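Local coordinates for protein nucleoporin nup120 (Schizosaccharomyces pombe, PDB 4GQ2) that serves as a structural constituent of the nuclear pore complex, the assembly through which nuclear transport passes, at residues A[617-620]-A[621-625]; A[629-632]-A[633-637]. All blocks are in the same frame, centred on the assembly; numbering follows the deposited sequence.

Interaction 1 (A[617-620]-A[621-625]); sequences WVFY and DKHIY
Y620 reaches forward along its own helix to meet I624 one turn on and Y625 just beyond. Its CB lies 3.1 Å from D621 N, and CG, anti to the backbone N (chi1 173°), stands beside the carbonyl carbon, which turns the ring to these later residues. CD1 lies 3.7 Å from CG2 of I624, which comes in obliquely and also touches CE1. Farther round, CE2 and CZ receive CB of Y625 over one ring face, offset toward the rim, with CE2 to CB at 3.9 Å. At the tip, OH of Y620 lies in the plane of the Y625 ring at its edge, 3.8 Å from CD1. With an alanine here, I624 CG2 and Y625 CB would probably lose the ring they pack on, and the Y625 side chain would be freer to turn. The backbone widens here: Y620 O accepts from I624 N at 3.1 Å, well above the carbonyl plane, and from Y625 N at 2.8 Å in a straighter bond, the wider pi-type turn near the end of the helix. F619, the neighbouring residue, meets CD1 of I624 with CE1 at the ring edge (3.7 Å), while CD2 of H623 sits over a face. H623 NE2 bonds to S599 OG, and F619, Y620 and I624 touch S701, so helix 612-624 packs against both helix 590-605 and helix 672-703.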
loop_
_atom_site.group_PDB
_atom_site.type_symbol
_atom_site.label_atom_id
_atom_site.label_comp_id
_atom_site.label_asym_id
_atom_site.label_seq_id
_atom_site.Cartn_x
_atom_site.Cartn_y
_atom_site.Cartn_z
ATOM N N TRP A 617 24.083 -6.121 -20.802
ATOM C CA TRP A 617 23.949 -6.859 -22.055
ATOM C C TRP A 617 22.884 -7.899 -21.955
ATOM O O TRP A 617 22.069 -8.061 -22.877
ATOM C CB TRP A 617 25.278 -7.494 -22.449
ATOM C CG TRP A 617 25.279 -8.083 -23.837
ATOM C CD1 TRP A 617 25.444 -7.407 -25.048
ATOM C CD2 TRP A 617 25.108 -9.493 -24.210
ATOM N NE1 TRP A 617 25.387 -8.277 -26.108
ATOM C CE2 TRP A 617 25.188 -9.542 -25.679
ATOM C CE3 TRP A 617 24.905 -10.675 -23.505
ATOM C CZ2 TRP A 617 25.066 -10.733 -26.383
ATOM C CZ3 TRP A 617 24.780 -11.870 -24.230
ATOM C CH2 TRP A 617 24.863 -11.896 -25.632
ATOM N N VAL A 618 22.874 -8.623 -20.838
ATOM C CA VAL A 618 21.825 -9.612 -20.610
ATOM C C VAL A 618 20.482 -8.881 -20.563
ATOM O O VAL A 618 19.525 -9.301 -21.214
ATOM C CB VAL A 618 22.075 -10.463 -19.339
ATOM C CG1 VAL A 618 20.823 -11.220 -18.925
ATOM C CG2 VAL A 618 23.217 -11.445 -19.573
ATOM N N PHE A 619 20.450 -7.760 -19.839
ATOM C CA PHE A 619 19.238 -6.966 -19.674
ATOM C C PHE A 619 18.680 -6.514 -21.013
ATOM O O PHE A 619 17.487 -6.657 -21.275
ATOM C CB PHE A 619 19.496 -5.748 -18.779
ATOM C CG PHE A 619 18.267 -4.919 -18.520
ATOM C CD1 PHE A 619 17.839 -3.965 -19.445
ATOM C CD2 PHE A 619 17.525 -5.105 -17.365
ATOM C CE1 PHE A 619 16.697 -3.212 -19.217
ATOM C CE2 PHE A 619 16.385 -4.357 -17.128
ATOM C CZ PHE A 619 15.973 -3.404 -18.053
ATOM N N TYR A 620 19.552 -5.954 -21.850
ATOM C CA TYR A 620 19.172 -5.524 -23.188
ATOM C C TYR A 620 18.634 -6.705 -23.994
ATOM O O TYR A 620 17.602 -6.593 -24.656
ATOM C CB TYR A 620 20.368 -4.877 -23.896
ATOM C CG TYR A 620 20.137 -4.545 -25.351
ATOM C CD1 TYR A 620 19.460 -3.385 -25.726
ATOM C CD2 TYR A 620 20.600 -5.393 -26.359
ATOM C CE1 TYR A 620 19.243 -3.082 -27.065
ATOM C CE2 TYR A 620 20.396 -5.095 -27.699
ATOM C CZ TYR A 620 19.717 -3.939 -28.046
ATOM O OH TYR A 620 19.511 -3.643 -29.375
ATOM N N ASP A 621 19.341 -7.833 -23.915
ATOM C CA ASP A 621 18.999 -9.032 -24.674
ATOM C C ASP A 621 17.629 -9.598 -24.314
ATOM O O ASP A 621 16.871 -9.986 -25.199
ATOM C CB ASP A 621 20.063 -10.116 -24.491
ATOM C CG ASP A 621 20.015 -11.166 -25.587
ATOM O OD1 ASP A 621 20.587 -10.915 -26.670
ATOM O OD2 ASP A 621 19.411 -12.238 -25.366
ATOM N N LYS A 622 17.305 -9.644 -23.026
ATOM C CA LYS A 622 16.042 -10.251 -22.620
ATOM C C LYS A 622 14.851 -9.292 -22.655
ATOM O O LYS A 622 13.744 -9.701 -23.010
ATOM C CB LYS A 622 16.159 -10.966 -21.263
ATOM C CG LYS A 622 16.738 -10.130 -20.134
ATOM C CD LYS A 622 16.971 -10.960 -18.877
ATOM C CE LYS A 622 17.459 -10.089 -17.724
ATOM N NZ LYS A 622 17.900 -10.883 -16.543
ATOM N N HIS A 623 15.084 -8.021 -22.326
ATOM C CA HIS A 623 13.976 -7.069 -22.114
ATOM C C HIS A 623 13.804 -5.971 -23.116
ATOM O O HIS A 623 12.684 -5.508 -23.341
ATOM C CB HIS A 623 14.051 -6.472 -20.715
ATOM C CG HIS A 623 13.889 -7.497 -19.622
ATOM N ND1 HIS A 623 12.738 -8.179 -19.431
ATOM C CD2 HIS A 623 14.782 -7.956 -18.665
ATOM C CE1 HIS A 623 12.888 -9.023 -18.399
ATOM N NE2 HIS A 623 14.141 -8.891 -17.932
ATOM N N ILE A 624 14.894 -5.535 -23.734
ATOM C CA ILE A 624 14.802 -4.439 -24.681
ATOM C C ILE A 624 14.734 -4.941 -26.121
ATOM O O ILE A 624 13.755 -4.681 -26.826
ATOM C CB ILE A 624 15.946 -3.426 -24.481
ATOM C CG1 ILE A 624 15.819 -2.785 -23.103
ATOM C CG2 ILE A 624 15.927 -2.366 -25.574
ATOM C CD1 ILE A 624 17.048 -2.020 -22.677
ATOM N N TYR A 625 15.766 -5.666 -26.541
ATOM C CA TYR A 625 15.872 -6.153 -27.914
ATOM C C TYR A 625 14.561 -6.736 -28.481
ATOM O O TYR A 625 14.131 -6.320 -29.556
ATOM C CB TYR A 625 17.042 -7.139 -28.039
ATOM C CG TYR A 625 17.269 -7.678 -29.431
ATOM C CD1 TYR A 625 18.005 -6.952 -30.370
ATOM C CD2 TYR A 625 16.761 -8.922 -29.808
ATOM C CE1 TYR A 625 18.219 -7.446 -31.647
ATOM C CE2 TYR A 625 16.970 -9.424 -31.082
ATOM C CZ TYR A 625 17.699 -8.684 -31.997
ATOM O OH TYR A 625 17.910 -9.179 -33.262
#

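Interaction 2 (A[629-632]-A[633-637]); sequences DPDY and ISTLI
The carbonyl oxygen of D631 is gripped twice by T635, one turn later in the helix. T635 N donates to D631 O at 2.7 Å, close to the carbonyl plane, and T635 OG1 donates to the same oxygen at 2.9 Å from well above that plane. The hydroxyl arrives there because OG1 lies anti to its own carbonyl carbon (chi1 -61°), folded back over the preceding turn. One residue further along, L636 lays CD1 over a face of the Y632 ring, 3.8 Å from its centroid and 22° off the normal, a CH-pi contact displaced toward CZ. The phenol oxygen of Y632 is bonded to S583 OG, which fixes the far end of the ring while the methyl covers its face. At the start of the helix D629 is the N-cap: OD1 accepts from D631 N at 2.8 Å, on the anti side of the carboxylate, and D629 O receives I633 N in the first turn. The chemistry is therefore divided along the helix. A carboxylate, whose negative charge probably suits the positive end of the helix dipole, takes up an amide of the first turn, whereas further on a hydroxyl stays within the helix by bonding back to its backbone.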
loop_
_atom_site.group_PDB
_atom_site.type_symbol
_atom_site.label_atom_id
_atom_site.label_comp_id
_atom_site.label_asym_id
_atom_site.label_seq_id
_atom_site.Cartn_x
_atom_site.Cartn_y
_atom_site.Cartn_z
ATOM N N ASP A 629 11.862 -2.226 -32.127
ATOM C CA ASP A 629 12.032 -2.289 -33.579
ATOM C C ASP A 629 13.448 -1.860 -34.033
ATOM O O ASP A 629 13.958 -0.831 -33.578
ATOM C CB ASP A 629 10.953 -1.369 -34.176
ATOM C CG ASP A 629 10.921 -1.364 -35.691
ATOM O OD1 ASP A 629 11.987 -1.404 -36.341
ATOM O OD2 ASP A 629 9.798 -1.285 -36.234
ATOM N N PRO A 630 14.089 -2.659 -34.917
ATOM C CA PRO A 630 15.398 -2.385 -35.538
ATOM C C PRO A 630 15.598 -0.965 -36.094
ATOM O O PRO A 630 16.666 -0.379 -35.891
ATOM C CB PRO A 630 15.476 -3.406 -36.685
ATOM C CG PRO A 630 14.355 -4.377 -36.473
ATOM C CD PRO A 630 13.652 -4.038 -35.190
ATOM N N ASP A 631 14.601 -0.429 -36.798
ATOM C CA ASP A 631 14.656 0.964 -37.268
ATOM C C ASP A 631 14.715 1.943 -36.097
ATOM O O ASP A 631 15.478 2.913 -36.129
ATOM C CB ASP A 631 13.462 1.306 -38.167
ATOM C CG ASP A 631 13.445 2.775 -38.592
ATOM O OD1 ASP A 631 14.169 3.132 -39.546
ATOM O OD2 ASP A 631 12.704 3.571 -37.971
ATOM N N TYR A 632 13.912 1.678 -35.067
ATOM C CA TYR A 632 13.839 2.558 -33.903
ATOM C C TYR A 632 15.136 2.553 -33.087
ATOM O O TYR A 632 15.509 3.569 -32.493
ATOM C CB TYR A 632 12.627 2.215 -33.031
ATOM C CG TYR A 632 12.406 3.195 -31.903
ATOM C CD1 TYR A 632 11.914 4.475 -32.152
ATOM C CD2 TYR A 632 12.703 2.848 -30.585
ATOM C CE1 TYR A 632 11.719 5.380 -31.120
ATOM C CE2 TYR A 632 12.508 3.743 -29.544
ATOM C CZ TYR A 632 12.016 5.002 -29.819
ATOM O OH TYR A 632 11.826 5.888 -28.793
ATOM N N ILE A 633 15.816 1.413 -33.066
ATOM C CA ILE A 633 17.150 1.316 -32.473
ATOM C C ILE A 633 18.118 2.224 -33.250
ATOM O O ILE A 633 18.829 3.055 -32.670
ATOM C CB ILE A 633 17.645 -0.153 -32.468
ATOM C CG1 ILE A 633 16.868 -0.970 -31.428
ATOM C CG2 ILE A 633 19.147 -0.237 -32.202
ATOM C CD1 ILE A 633 17.071 -2.467 -31.534
ATOM N N SER A 634 18.112 2.061 -34.571
ATOM C CA SER A 634 18.948 2.832 -35.472
ATOM C C SER A 634 18.662 4.332 -35.336
ATOM O O SER A 634 19.585 5.142 -35.291
ATOM C CB SER A 634 18.720 2.363 -36.907
ATOM O OG SER A 634 19.451 3.158 -37.820
ATOM N N THR A 635 17.383 4.685 -35.240
ATOM C CA THR A 635 16.972 6.063 -35.017
ATOM C C THR A 635 17.580 6.658 -33.748
ATOM O O THR A 635 18.084 7.780 -33.774
ATOM C CB THR A 635 15.442 6.174 -34.950
ATOM O OG1 THR A 635 14.891 5.732 -36.190
ATOM C CG2 THR A 635 14.997 7.618 -34.687
ATOM N N LEU A 636 17.534 5.911 -32.647
ATOM C CA LEU A 636 18.117 6.368 -31.386
ATOM C C LEU A 636 19.625 6.510 -31.467
ATOM O O LEU A 636 20.182 7.527 -31.020
ATOM C CB LEU A 636 17.749 5.433 -30.242
ATOM C CG LEU A 636 16.565 5.814 -29.357
ATOM C CD1 LEU A 636 15.313 6.145 -30.157
ATOM C CD2 LEU A 636 16.296 4.667 -28.393
ATOM N N ILE A 637 20.283 5.497 -32.032
ATOM C CA ILE A 637 21.736 5.544 -32.236
ATOM C C ILE A 637 22.111 6.837 -32.947
ATOM O O ILE A 637 22.905 7.634 -32.429
ATOM C CB ILE A 637 22.247 4.356 -33.075
ATOM C CG1 ILE A 637 22.108 3.040 -32.301
ATOM C CG2 ILE A 637 23.692 4.579 -33.499
ATOM C CD1 ILE A 637 22.163 1.810 -33.185
#

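In the fold
Interactions 1 and 2 belong to successive helices, 612-624 and 630-641, in the helical domain, and lie at opposite ends of them: 617-625 runs to the close of the first, 629-637 opens the second. Their centres are about 15 Å apart, and they touch where Y620 OH packs on I633 CD1. Both are partly buried, but interaction 1 has more buried residues and relies largely on aromatic and aliphatic packing, whereas interaction 2 has its polar groups at an exposed helix start and only I633 and L636 buried. Helix 672-703 is common to both, and L636 is the residue of interaction 2 that meets it.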